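Dimethyl-sulfide monooxygenase (Hyphomicrobium sulfonivorans, PDB 6AK1) oxidises dimethyl sulfide to methanethiol and formaldehyde with NADH and molecular oxygen, using FMN, in the first step of dimethyl sulfide degradation. Local coordinates at residues I56-G61 with V80-P85; A9-C14 with L36-N41; G61-Y66 with S137-A142; V130-V135 with P222-A227. All coordinates share one frame; numbering follows the deposited sequence.

Contacts 1, 2 and 4 reach the parallel sheet of the TIM barrel, whereas contact 3, buried although farther from the chain's centre, joins two loop segments, one leading into helix 140-146. Contact 4 lies deepest: strands 130-135 and 223-227 are sealed by backbone hydrogen bonds and apolar side chains. Contact 2, also buried, sets strand 6-12 against helix 36-48 through a carboxylate and two aromatic rings. Contact 1 is only partly buried and packs without hydrogen bonds of its own, although its backbone bonds to contact 2 through Ala57 with Asp11 and Asn83 with Thr13. Contact 3 shares Gly61 with contact 1 and depends on a serine, a bridging water and a leucine against a tyrosine ring.

Contact 1 (I56-G61 with V80-P85); sequences IADVVG and VPVNDP
Val82 and Pro85 are the two residues of the 80-85 loop that press hardest on the segment 56-61, and no hydrogen bond links the two segments. Val82 comes first, with both methyls at work. Its CG2, anti to the backbone N, reaches Asp58 OD1 at 3.4 Å, while CG1 is 3.7 Å from Val59 O and also faces the methyl Val59 CG2. A branched, compact side chain suits this place, since one methyl can serve each neighbour. Asn83 turns its side chain away, and its O comes within 3.6 Å of Asp58 OD1, two acceptors with no hydrogen bond between them; its own backbone is bonded to Thr13. Pro85 then returns to the strand. Its CD lies 3.5 Å from Asp58 CG, the two side chains crossing at about a right angle, and CG packs 3.9 Å from Asp58 CB. The ring's far edge carries CB to Ile56 CG2, 3.6 Å away, a purely apolar touch that suits the buried isoleucine. Asp58 CG stands anti to its own N (chi1 -165°), which sends the carboxylate between Val82 and Pro85. An alanine here, lacking the carboxylate, would probably leave a gap between Val82 and Pro85 and deprive the likely FMN site of a ligand. Ile56 O meanwhile accepts a hydrogen bond from Thr104 OG1. Asp58 and Thr104 are both probable FMN ligands, judged by similarity, and their place at the C-terminal ends of strands 53-57 and 100-106 is where TIM barrels carry their active sites.

Contact 2 (A9-C14 with L36-N41); sequences AFDMTC and LEYWTN
Asp11, Tyr38 and Trp39 join the first strand of the TIM barrel to the helix packed outside it, the strand and helix axes running nearly antiparallel (167°) and 12.0 Å apart. Tyr38 OH donates to the syn lone pair of Asp11 OD2 over 2.6 Å, with the carboxylate and ring planes 84° apart. Tyr38 CG, anti to the backbone N (chi1 168°), sends the hydroxyl toward the strand. The hydroxyl is also bonded to Thr401 OG1. The other carboxylate oxygen turns back to its own strand: Asp11 OD1 takes Met12 N at 2.7 Å on its anti lone pair. Both oxygens are held, fixing the rotation of a buried carboxylate. Strand 6-12, helix 36-48 and strand 53-57 follow in series, the two strands neighbouring and parallel, so the contact lies within a beta-alpha-beta crossover. Trp39, long enough to span the gap, brings the far end of its indole to the strand's end. Its CH2 meets Met12 O at 3.5 Å, in the ring plane at the edge, and CZ2 approaches Thr13 CA at 3.7 Å. Tyr38 CD2 sits over the centre of one indole face, 3.5 Å above its plane, while Trp39 NE1 bonds to Tyr33 O.

Contact 3 (G61-Y66 with S137-A142); sequences GVYDVY and SYLNSA
Gly61 lies closely against Ser141 and Leu139, with its CA 3.3 Å from Ser141 OG. Its backbone angles are open to other residues, so the reason for glycine here is space: a beta carbon would stand only 2.7 Å from Leu139 CB, a clash. Gly61 O meets the methyl Leu139 CD1 at 3.5 Å, and Ala142 CB packs beside the glycine backbone. Val62 carries the polar part of the contact. Its N donates to Ser141 OG over 2.9 Å, at an N-H...O angle of 155°. Ser141 OG stands between its own backbone N and carbonyl carbon (chi1 69°), which swings the hydroxyl onto the incoming chain, and a side chain as small as serine fits the close approach. One water extends this link, donating to Val62 O at 2.7 Å and accepting from Ser141 N at the same 2.7 Å, so a backbone N-H in the first turn of helix 140-146 is answered through the water. Tyr63 then offers a ring face to Leu139: CD1 lies 4.1 Å from the ring centroid, 27° off the normal, a CH-pi contact in which a branched aliphatic side chain lays one methyl over the flat ring. The phenol OH is bonded to Gln79 OE1. Asp64 adds only a loose touch, OD2 to Ser141 CB at 4.2 Å. In the fold, the 61-66 loop runs from strand 53-57 toward helix 71-75, and its partner leads from strand 130-135 into helix 140-146. Helix 305-316 packs here too, with Leu311 on Tyr63, and Trp315 both touching Tyr138 and meeting the Tyr63 ring edge to face.

Contact 4 (V130-V135 with P222-A227); sequences VAWNVV and PVIFQA
Three firm backbone hydrogen bonds join the strands: Trp132 N to Val223 O at 2.7 Å, Phe225 N to Trp132 O at 2.8 Å and Val134 N to Phe225 O at 2.8 Å. A weak fourth runs from Val223 N to Val130 O. Where the strands end, one water donates to Asn133 OD1 and Val134 O and accepts from Ala227 N. Asn133 suits this place because its amide serves two directions, ND2 bonding to Thr104 OG1 of the probable FMN site. On the same face, Phe225 CG, anti to the carbonyl carbon (chi1 -71°), lays the ring over Ala131 CB, 3.6 Å from its centroid, a CH-pi contact kept this close by alanine's small methyl. With an alanine in place of Phe225, Ala131 CB and the nearly parallel Phe55 ring would probably lose a packing surface. Trp132 and Ile224 take the opposite face side by side, Trp132 CE3 to Ile224 CD1 4.0 Å. Val134 CG2 sits over the indole's centre, and Tyr164 and Leu119 of the flanking helices also cover it. This division, Phe225 facing the barrel interior and Trp132 the outer helices, is typical of parallel strands in a TIM barrel.

Contact 1 (I56-G61 with V80-P85)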
loop_
_atom_site.group_PDB
_atom_site.type_symbol
_atom_site.label_atom_id
_atom_site.label_comp_id
_atom_site.label_asym_id
_atom_site.label_seq_id
_atom_site.Cartn_x
_atom_site.Cartn_y
_atom_site.Cartn_z
ATOM N N ILE A 56 1.539 -0.862 -4.975
ATOM C CA ILE A 56 0.614 -1.563 -5.859
ATOM C C ILE A 56 -0.561 -2.069 -5.027
ATOM O O ILE A 56 -0.409 -2.984 -4.207
ATOM C CB ILE A 56 1.310 -2.708 -6.613
ATOM C CG1 ILE A 56 2.533 -2.180 -7.360
ATOM C CG2 ILE A 56 0.348 -3.353 -7.630
ATOM C CD1 ILE A 56 3.363 -3.267 -8.015
ATOM N N ALA A 57 -1.740 -1.492 -5.254
ATOM C CA ALA A 57 -2.967 -1.918 -4.591
ATOM C C ALA A 57 -3.499 -3.211 -5.217
ATOM O O ALA A 57 -3.016 -3.680 -6.250
ATOM C CB ALA A 57 -4.026 -0.816 -4.662
ATOM N N ASP A 58 -4.515 -3.790 -4.579
ATOM C CA ASP A 58 -5.093 -5.040 -5.060
ATOM C C ASP A 58 -6.472 -5.242 -4.448
ATOM O O ASP A 58 -6.750 -4.767 -3.347
ATOM C CB ASP A 58 -4.204 -6.246 -4.721
ATOM C CG ASP A 58 -4.592 -7.499 -5.505
ATOM O OD1 ASP A 58 -4.953 -7.366 -6.705
ATOM O OD2 ASP A 58 -4.545 -8.611 -4.919
ATOM N N VAL A 59 -7.336 -5.943 -5.192
ATOM C CA VAL A 59 -8.603 -6.461 -4.692
ATOM C C VAL A 59 -8.830 -7.819 -5.344
ATOM O O VAL A 59 -8.240 -8.142 -6.377
ATOM C CB VAL A 59 -9.817 -5.546 -4.976
ATOM C CG1 VAL A 59 -9.651 -4.172 -4.324
ATOM C CG2 VAL A 59 -10.044 -5.417 -6.468
ATOM N N VAL A 60 -9.702 -8.620 -4.726
ATOM C CA VAL A 60 -10.074 -9.907 -5.293
ATOM C C VAL A 60 -11.590 -10.031 -5.347
ATOM O O VAL A 60 -12.121 -11.107 -5.647
ATOM C CB VAL A 60 -9.441 -11.073 -4.512
ATOM C CG1 VAL A 60 -7.941 -11.139 -4.796
ATOM C CG2 VAL A 60 -9.704 -10.938 -3.022
ATOM N N GLY A 61 -12.296 -8.927 -5.077
ATOM C CA GLY A 61 -13.725 -8.844 -5.296
ATOM C C GLY A 61 -14.043 -7.728 -6.284
ATOM O O GLY A 61 -13.175 -6.923 -6.644
ATOM N N VAL A 80 -11.641 -3.948 -12.414
ATOM C CA VAL A 80 -11.825 -5.242 -13.042
ATOM C C VAL A 80 -11.626 -5.033 -14.551
ATOM O O VAL A 80 -12.173 -4.097 -15.119
ATOM C CB VAL A 80 -13.214 -5.866 -12.711
ATOM C CG1 VAL A 80 -14.368 -4.982 -13.201
ATOM C CG2 VAL A 80 -13.324 -7.287 -13.295
ATOM N N PRO A 81 -10.802 -5.873 -15.201
ATOM C CA PRO A 81 -10.000 -6.980 -14.658
ATOM C C PRO A 81 -8.889 -6.523 -13.720
ATOM O O PRO A 81 -8.425 -5.393 -13.821
ATOM C CB PRO A 81 -9.407 -7.638 -15.915
ATOM C CG PRO A 81 -9.397 -6.528 -16.948
ATOM C CD PRO A 81 -10.638 -5.732 -16.663
ATOM N N VAL A 82 -8.474 -7.390 -12.799
ATOM C CA VAL A 82 -7.359 -7.087 -11.910
ATOM C C VAL A 82 -6.469 -8.326 -11.824
ATOM O O VAL A 82 -6.955 -9.430 -11.561
ATOM C CB VAL A 82 -7.840 -6.633 -10.518
ATOM C CG1 VAL A 82 -8.815 -7.627 -9.951
ATOM C CG2 VAL A 82 -6.650 -6.427 -9.557
ATOM N N ASN A 83 -5.179 -8.150 -12.095
ATOM C CA ASN A 83 -4.225 -9.244 -12.019
ATOM C C ASN A 83 -3.503 -9.255 -10.670
ATOM O O ASN A 83 -3.544 -8.294 -9.894
ATOM C CB ASN A 83 -3.217 -9.157 -13.168
ATOM C CG ASN A 83 -3.786 -9.685 -14.472
ATOM O OD1 ASN A 83 -4.941 -10.113 -14.525
ATOM N ND2 ASN A 83 -2.980 -9.654 -15.533
ATOM N N ASP A 84 -2.861 -10.377 -10.394
ATOM C CA ASP A 84 -2.088 -10.584 -9.175
ATOM C C ASP A 84 -0.913 -9.610 -9.124
ATOM O O ASP A 84 -0.092 -9.594 -10.050
ATOM C CB ASP A 84 -1.632 -12.045 -9.164
ATOM C CG ASP A 84 -0.550 -12.350 -8.139
ATOM O OD1 ASP A 84 -0.437 -11.674 -7.088
ATOM O OD2 ASP A 84 0.199 -13.321 -8.399
ATOM N N PRO A 85 -0.806 -8.775 -8.084
ATOM C CA PRO A 85 0.257 -7.757 -8.051
ATOM C C PRO A 85 1.645 -8.306 -7.788
ATOM O O PRO A 85 2.611 -7.532 -7.898
ATOM C CB PRO A 85 -0.179 -6.836 -6.901
ATOM C CG PRO A 85 -0.872 -7.769 -5.962
ATOM C CD PRO A 85 -1.653 -8.719 -6.881
#

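Contact 2 (A9-C14 with L36-N41)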
loop_
_atom_site.group_PDB
_atom_site.type_symbol
_atom_site.label_atom_id
_atom_site.label_comp_id
_atom_site.label_asym_id
_atom_site.label_seq_id
_atom_site.Cartn_x
_atom_site.Cartn_y
_atom_site.Cartn_z
ATOM N N ALA A 9 4.640 6.232 -6.006
ATOM C CA ALA A 9 3.629 6.088 -7.041
ATOM C C ALA A 9 2.597 5.062 -6.590
ATOM O O ALA A 9 2.946 3.951 -6.185
ATOM C CB ALA A 9 4.242 5.673 -8.383
ATOM N N PHE A 10 1.336 5.449 -6.649
ATOM C CA PHE A 10 0.209 4.591 -6.324
ATOM C C PHE A 10 -0.332 4.026 -7.635
ATOM O O PHE A 10 -0.651 4.789 -8.563
ATOM C CB PHE A 10 -0.838 5.411 -5.565
ATOM C CG PHE A 10 -1.918 4.611 -4.892
ATOM C CD1 PHE A 10 -1.625 3.460 -4.172
ATOM C CD2 PHE A 10 -3.235 5.057 -4.931
ATOM C CE1 PHE A 10 -2.638 2.740 -3.541
ATOM C CE2 PHE A 10 -4.256 4.349 -4.290
ATOM C CZ PHE A 10 -3.958 3.187 -3.602
ATOM N N ASP A 11 -0.406 2.701 -7.725
ATOM C CA ASP A 11 -0.885 2.023 -8.925
ATOM C C ASP A 11 -1.626 0.757 -8.489
ATOM O O ASP A 11 -1.748 0.463 -7.300
ATOM C CB ASP A 11 0.282 1.722 -9.884
ATOM C CG ASP A 11 -0.138 1.699 -11.366
ATOM O OD1 ASP A 11 -1.238 1.229 -11.713
ATOM O OD2 ASP A 11 0.652 2.128 -12.214
ATOM N N MET A 12 -2.138 0.014 -9.462
ATOM C CA MET A 12 -2.867 -1.215 -9.197
ATOM C C MET A 12 -2.825 -2.014 -10.487
ATOM O O MET A 12 -2.702 -1.435 -11.559
ATOM C CB MET A 12 -4.310 -0.919 -8.746
ATOM C CG MET A 12 -5.174 -2.135 -8.447
ATOM S SD MET A 12 -6.739 -1.689 -7.601
ATOM C CE MET A 12 -7.710 -3.135 -7.952
ATOM N N THR A 13 -2.881 -3.342 -10.395
ATOM C CA THR A 13 -2.722 -4.153 -11.604
ATOM C C THR A 13 -4.058 -4.248 -12.352
ATOM O O THR A 13 -4.603 -5.326 -12.595
ATOM C CB THR A 13 -2.169 -5.537 -11.271
ATOM O OG1 THR A 13 -1.206 -5.447 -10.209
ATOM C CG2 THR A 13 -1.504 -6.140 -12.503
ATOM N N CYS A 14 -4.579 -3.073 -12.712
ATOM C CA CYS A 14 -5.879 -2.939 -13.359
ATOM C C CYS A 14 -5.879 -1.648 -14.175
ATOM O O CYS A 14 -4.891 -0.918 -14.197
ATOM C CB CYS A 14 -7.008 -2.923 -12.330
ATOM S SG CYS A 14 -7.026 -1.426 -11.326
ATOM N N LEU A 36 3.872 -6.726 -19.629
ATOM C CA LEU A 36 5.073 -6.652 -18.799
ATOM C C LEU A 36 5.822 -5.344 -19.014
ATOM O O LEU A 36 6.354 -4.781 -18.052
ATOM C CB LEU A 36 5.987 -7.855 -19.084
ATOM C CG LEU A 36 7.095 -8.160 -18.078
ATOM C CD1 LEU A 36 6.582 -8.002 -16.663
ATOM C CD2 LEU A 36 7.613 -9.588 -18.259
ATOM N N GLU A 37 5.826 -4.820 -20.257
ATOM C CA GLU A 37 6.573 -3.601 -20.572
ATOM C C GLU A 37 6.020 -2.373 -19.858
ATOM O O GLU A 37 6.785 -1.447 -19.572
ATOM C CB GLU A 37 6.592 -3.335 -22.081
ATOM C CG GLU A 37 7.341 -4.389 -22.913
ATOM C CD GLU A 37 6.539 -5.686 -23.134
ATOM O OE1 GLU A 37 5.307 -5.697 -22.885
ATOM O OE2 GLU A 37 7.154 -6.702 -23.552
ATOM N N TYR A 38 4.711 -2.317 -19.585
ATOM C CA TYR A 38 4.190 -1.190 -18.814
ATOM C C TYR A 38 4.858 -1.120 -17.450
ATOM O O TYR A 38 5.305 -0.057 -17.013
ATOM C CB TYR A 38 2.662 -1.286 -18.653
ATOM C CG TYR A 38 2.104 -0.312 -17.619
ATOM C CD1 TYR A 38 1.786 1.002 -17.963
ATOM C CD2 TYR A 38 1.922 -0.700 -16.288
ATOM C CE1 TYR A 38 1.295 1.894 -17.025
ATOM C CE2 TYR A 38 1.445 0.193 -15.340
ATOM C CZ TYR A 38 1.134 1.488 -15.716
ATOM O OH TYR A 38 0.637 2.368 -14.783
ATOM N N TRP A 39 4.970 -2.264 -16.778
ATOM C CA TRP A 39 5.497 -2.268 -15.419
ATOM C C TRP A 39 7.001 -2.017 -15.384
ATOM O O TRP A 39 7.479 -1.274 -14.519
ATOM C CB TRP A 39 5.122 -3.578 -14.736
ATOM C CG TRP A 39 3.634 -3.669 -14.606
ATOM C CD1 TRP A 39 2.782 -4.378 -15.402
ATOM C CD2 TRP A 39 2.817 -2.973 -13.650
ATOM N NE1 TRP A 39 1.483 -4.179 -14.984
ATOM C CE2 TRP A 39 1.482 -3.327 -13.906
ATOM C CE3 TRP A 39 3.089 -2.072 -12.603
ATOM C CZ2 TRP A 39 0.405 -2.809 -13.152
ATOM C CZ3 TRP A 39 2.023 -1.573 -11.842
ATOM C CH2 TRP A 39 0.701 -1.945 -12.123
ATOM N N THR A 40 7.768 -2.608 -16.308
ATOM C CA THR A 40 9.211 -2.362 -16.284
ATOM C C THR A 40 9.533 -0.919 -16.665
ATOM O O THR A 40 10.433 -0.308 -16.075
ATOM C CB THR A 40 9.963 -3.356 -17.188
ATOM O OG1 THR A 40 9.490 -3.272 -18.540
ATOM C CG2 THR A 40 9.759 -4.762 -16.685
ATOM N N ASN A 41 8.809 -0.353 -17.640
ATOM C CA ASN A 41 8.968 1.071 -17.946
ATOM C C ASN A 41 8.581 1.951 -16.753
ATOM O O ASN A 41 9.241 2.951 -16.477
ATOM C CB ASN A 41 8.119 1.463 -19.156
ATOM C CG ASN A 41 8.640 0.895 -20.448
ATOM O OD1 ASN A 41 9.822 0.556 -20.567
ATOM N ND2 ASN A 41 7.763 0.813 -21.444
#

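Contact 3 (G61-Y66 with S137-A142)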
loop_
_atom_site.group_PDB
_atom_site.type_symbol
_atom_site.label_atom_id
_atom_site.label_comp_id
_atom_site.label_asym_id
_atom_site.label_seq_id
_atom_site.Cartn_x
_atom_site.Cartn_y
_atom_site.Cartn_z
ATOM N N GLY A 61 -12.296 -8.927 -5.077
ATOM C CA GLY A 61 -13.725 -8.844 -5.296
ATOM C C GLY A 61 -14.043 -7.728 -6.284
ATOM O O GLY A 61 -13.175 -6.923 -6.644
ATOM N N VAL A 62 -15.305 -7.669 -6.701
ATOM C CA VAL A 62 -15.734 -6.726 -7.736
ATOM C C VAL A 62 -16.683 -5.697 -7.140
ATOM O O VAL A 62 -17.285 -5.901 -6.083
ATOM C CB VAL A 62 -16.388 -7.439 -8.932
ATOM C CG1 VAL A 62 -15.362 -8.434 -9.594
ATOM C CG2 VAL A 62 -17.646 -8.151 -8.469
ATOM N N TYR A 63 -16.793 -4.558 -7.833
ATOM C CA TYR A 63 -17.643 -3.443 -7.418
ATOM C C TYR A 63 -19.008 -3.649 -8.061
ATOM O O TYR A 63 -19.260 -3.246 -9.196
ATOM C CB TYR A 63 -16.999 -2.115 -7.806
ATOM C CG TYR A 63 -15.727 -1.787 -7.028
ATOM C CD1 TYR A 63 -14.546 -2.472 -7.263
ATOM C CD2 TYR A 63 -15.715 -0.789 -6.067
ATOM C CE1 TYR A 63 -13.383 -2.172 -6.554
ATOM C CE2 TYR A 63 -14.555 -0.480 -5.348
ATOM C CZ TYR A 63 -13.394 -1.175 -5.596
ATOM O OH TYR A 63 -12.245 -0.869 -4.890
ATOM N N ASP A 64 -19.905 -4.296 -7.324
ATOM C CA ASP A 64 -21.223 -4.649 -7.834
ATOM C C ASP A 64 -22.364 -4.002 -7.049
ATOM O O ASP A 64 -23.489 -4.503 -7.091
ATOM C CB ASP A 64 -21.395 -6.172 -7.846
ATOM C CG ASP A 64 -21.082 -6.818 -6.500
ATOM O OD1 ASP A 64 -20.933 -6.099 -5.485
ATOM O OD2 ASP A 64 -20.993 -8.062 -6.460
ATOM N N VAL A 65 -22.107 -2.911 -6.328
ATOM C CA VAL A 65 -23.168 -2.241 -5.568
ATOM C C VAL A 65 -24.006 -1.328 -6.463
ATOM O O VAL A 65 -25.244 -1.378 -6.441
ATOM C CB VAL A 65 -22.564 -1.463 -4.383
ATOM C CG1 VAL A 65 -23.599 -0.500 -3.783
ATOM C CG2 VAL A 65 -22.035 -2.435 -3.335
ATOM N N TYR A 66 -23.354 -0.476 -7.247
ATOM C CA TYR A 66 -24.075 0.473 -8.086
ATOM C C TYR A 66 -24.916 -0.249 -9.122
ATOM O O TYR A 66 -24.401 -1.051 -9.914
ATOM C CB TYR A 66 -23.100 1.428 -8.768
ATOM C CG TYR A 66 -23.758 2.392 -9.731
ATOM C CD1 TYR A 66 -24.797 3.236 -9.315
ATOM C CD2 TYR A 66 -23.330 2.478 -11.049
ATOM C CE1 TYR A 66 -25.404 4.129 -10.208
ATOM C CE2 TYR A 66 -23.915 3.369 -11.940
ATOM C CZ TYR A 66 -24.960 4.186 -11.518
ATOM O OH TYR A 66 -25.542 5.071 -12.416
ATOM N N SER A 137 -9.472 -8.094 3.236
ATOM C CA SER A 137 -10.404 -7.990 2.116
ATOM C C SER A 137 -11.832 -7.759 2.595
ATOM O O SER A 137 -12.277 -8.341 3.589
ATOM C CB SER A 137 -10.351 -9.266 1.266
ATOM O OG SER A 137 -11.509 -9.373 0.442
ATOM N N TYR A 138 -12.564 -6.925 1.863
ATOM C CA TYR A 138 -13.927 -6.608 2.262
ATOM C C TYR A 138 -14.961 -6.719 1.161
ATOM O O TYR A 138 -16.149 -6.823 1.488
ATOM C CB TYR A 138 -14.001 -5.193 2.861
ATOM C CG TYR A 138 -13.800 -4.071 1.869
ATOM C CD1 TYR A 138 -12.527 -3.734 1.421
ATOM C CD2 TYR A 138 -14.887 -3.335 1.388
ATOM C CE1 TYR A 138 -12.340 -2.706 0.509
ATOM C CE2 TYR A 138 -14.709 -2.304 0.471
ATOM C CZ TYR A 138 -13.433 -1.992 0.041
ATOM O OH TYR A 138 -13.243 -0.969 -0.859
ATOM N N LEU A 139 -14.577 -6.717 -0.117
ATOM C CA LEU A 139 -15.588 -6.740 -1.167
ATOM C C LEU A 139 -16.286 -8.100 -1.201
ATOM O O LEU A 139 -15.646 -9.155 -1.127
ATOM C CB LEU A 139 -14.975 -6.390 -2.527
ATOM C CG LEU A 139 -14.533 -4.926 -2.674
ATOM C CD1 LEU A 139 -13.825 -4.728 -3.992
ATOM C CD2 LEU A 139 -15.713 -3.954 -2.550
ATOM N N ASN A 140 -17.615 -8.055 -1.319
ATOM C CA ASN A 140 -18.466 -9.186 -0.951
ATOM C C ASN A 140 -18.277 -10.385 -1.877
ATOM O O ASN A 140 -18.360 -11.533 -1.430
ATOM C CB ASN A 140 -19.927 -8.719 -0.934
ATOM C CG ASN A 140 -20.921 -9.839 -0.640
ATOM O OD1 ASN A 140 -21.854 -10.072 -1.422
ATOM N ND2 ASN A 140 -20.740 -10.528 0.492
ATOM N N SER A 141 -18.048 -10.152 -3.173
ATOM C CA SER A 141 -17.915 -11.278 -4.092
ATOM C C SER A 141 -16.644 -12.085 -3.837
ATOM O O SER A 141 -16.566 -13.250 -4.252
ATOM C CB SER A 141 -17.949 -10.787 -5.542
ATOM O OG SER A 141 -16.776 -10.051 -5.847
ATOM N N ALA A 142 -15.646 -11.496 -3.178
ATOM C CA ALA A 142 -14.465 -12.264 -2.794
ATOM C C ALA A 142 -14.836 -13.374 -1.818
ATOM O O ALA A 142 -14.468 -14.535 -2.013
ATOM C CB ALA A 142 -13.414 -11.336 -2.187
HETATM O O HOH W 1 -18.303 -7.777 -4.380
#

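Contact 4 (V130-V135 with P222-A227)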
loop_
_atom_site.group_PDB
_atom_site.type_symbol
_atom_site.label_atom_id
_atom_site.label_comp_id
_atom_site.label_asym_id
_atom_site.label_seq_id
_atom_site.Cartn_x
_atom_site.Cartn_y
_atom_site.Cartn_z
ATOM N N VAL A 130 11.112 -4.912 -0.757
ATOM C CA VAL A 130 9.686 -5.200 -0.772
ATOM C C VAL A 130 9.042 -4.616 0.478
ATOM O O VAL A 130 9.639 -4.591 1.563
ATOM C CB VAL A 130 9.408 -6.714 -0.893
ATOM C CG1 VAL A 130 9.887 -7.454 0.345
ATOM C CG2 VAL A 130 7.913 -6.962 -1.106
ATOM N N ALA A 131 7.836 -4.106 0.305
ATOM C CA ALA A 131 6.958 -3.746 1.400
ATOM C C ALA A 131 5.679 -4.553 1.263
ATOM O O ALA A 131 5.211 -4.802 0.147
ATOM C CB ALA A 131 6.643 -2.250 1.401
ATOM N N TRP A 132 5.129 -4.970 2.393
ATOM C CA TRP A 132 3.890 -5.736 2.433
ATOM C C TRP A 132 2.779 -4.796 2.882
ATOM O O TRP A 132 2.778 -4.332 4.026
ATOM C CB TRP A 132 4.007 -6.934 3.381
ATOM C CG TRP A 132 2.702 -7.660 3.572
ATOM C CD1 TRP A 132 1.647 -7.699 2.699
ATOM C CD2 TRP A 132 2.308 -8.445 4.706
ATOM N NE1 TRP A 132 0.637 -8.467 3.210
ATOM C CE2 TRP A 132 1.015 -8.943 4.439
ATOM C CE3 TRP A 132 2.931 -8.789 5.915
ATOM C CZ2 TRP A 132 0.323 -9.750 5.341
ATOM C CZ3 TRP A 132 2.246 -9.604 6.808
ATOM C CH2 TRP A 132 0.957 -10.077 6.516
ATOM N N ASN A 133 1.829 -4.533 1.999
ATOM C CA ASN A 133 0.649 -3.754 2.367
ATOM C C ASN A 133 -0.401 -4.718 2.907
ATOM O O ASN A 133 -1.057 -5.434 2.145
ATOM C CB ASN A 133 0.138 -2.956 1.176
ATOM C CG ASN A 133 -1.130 -2.181 1.502
ATOM O OD1 ASN A 133 -1.201 -1.487 2.514
ATOM N ND2 ASN A 133 -2.146 -2.324 0.660
ATOM N N VAL A 134 -0.562 -4.717 4.229
ATOM C CA VAL A 134 -1.424 -5.645 4.954
ATOM C C VAL A 134 -2.877 -5.181 4.864
ATOM O O VAL A 134 -3.241 -4.154 5.437
ATOM C CB VAL A 134 -0.975 -5.750 6.417
ATOM C CG1 VAL A 134 -1.773 -6.803 7.158
ATOM C CG2 VAL A 134 0.512 -6.005 6.478
ATOM N N VAL A 135 -3.729 -5.960 4.200
ATOM C CA VAL A 135 -5.131 -5.593 4.087
ATOM C C VAL A 135 -5.998 -6.743 4.583
ATOM O O VAL A 135 -5.561 -7.896 4.683
ATOM C CB VAL A 135 -5.527 -5.181 2.644
ATOM C CG1 VAL A 135 -4.571 -4.133 2.095
ATOM C CG2 VAL A 135 -5.578 -6.377 1.717
ATOM N N PRO A 222 9.461 -7.919 5.711
ATOM C CA PRO A 222 9.273 -6.816 4.765
ATOM C C PRO A 222 8.724 -5.588 5.478
ATOM O O PRO A 222 8.109 -5.689 6.544
ATOM C CB PRO A 222 8.257 -7.375 3.767
ATOM C CG PRO A 222 7.581 -8.500 4.509
ATOM C CD PRO A 222 8.611 -9.077 5.400
ATOM N N VAL A 223 8.982 -4.415 4.896
ATOM C CA VAL A 223 8.407 -3.192 5.432
ATOM C C VAL A 223 6.902 -3.364 5.513
ATOM O O VAL A 223 6.267 -3.830 4.561
ATOM C CB VAL A 223 8.790 -1.981 4.557
ATOM C CG1 VAL A 223 8.116 -0.724 5.088
ATOM C CG2 VAL A 223 10.298 -1.789 4.534
ATOM N N ILE A 224 6.325 -3.029 6.663
ATOM C CA ILE A 224 4.894 -3.206 6.873
ATOM C C ILE A 224 4.171 -1.921 6.493
ATOM O O ILE A 224 4.387 -0.871 7.110
ATOM C CB ILE A 224 4.588 -3.608 8.320
ATOM C CG1 ILE A 224 5.460 -4.808 8.730
ATOM C CG2 ILE A 224 3.116 -3.940 8.446
ATOM C CD1 ILE A 224 5.182 -6.096 7.930
ATOM N N PHE A 225 3.328 -1.995 5.464
ATOM C CA PHE A 225 2.416 -0.915 5.110
ATOM C C PHE A 225 1.010 -1.289 5.556
ATOM O O PHE A 225 0.616 -2.459 5.495
ATOM C CB PHE A 225 2.402 -0.641 3.600
ATOM C CG PHE A 225 3.662 -0.003 3.064
ATOM C CD1 PHE A 225 4.639 0.485 3.913
ATOM C CD2 PHE A 225 3.858 0.114 1.692
ATOM C CE1 PHE A 225 5.788 1.072 3.400
ATOM C CE2 PHE A 225 5.010 0.711 1.172
ATOM C CZ PHE A 225 5.968 1.189 2.024
ATOM N N GLN A 226 0.254 -0.290 6.009
ATOM C CA GLN A 226 -1.126 -0.505 6.430
ATOM C C GLN A 226 -1.943 0.745 6.172
ATOM O O GLN A 226 -1.430 1.860 6.218
ATOM C CB GLN A 226 -1.250 -0.840 7.914
ATOM C CG GLN A 226 -0.702 -2.174 8.280
ATOM C CD GLN A 226 -0.773 -2.415 9.756
ATOM O OE1 GLN A 226 0.152 -2.083 10.493
ATOM N NE2 GLN A 226 -1.873 -2.998 10.204
ATOM N N ALA A 227 -3.226 0.543 5.920
ATOM C CA ALA A 227 -4.149 1.651 5.778
ATOM C C ALA A 227 -4.514 2.186 7.154
ATOM O O ALA A 227 -4.668 1.420 8.115
ATOM C CB ALA A 227 -5.405 1.209 5.033
HETATM O O HOH W 2 -3.632 -1.788 4.236
#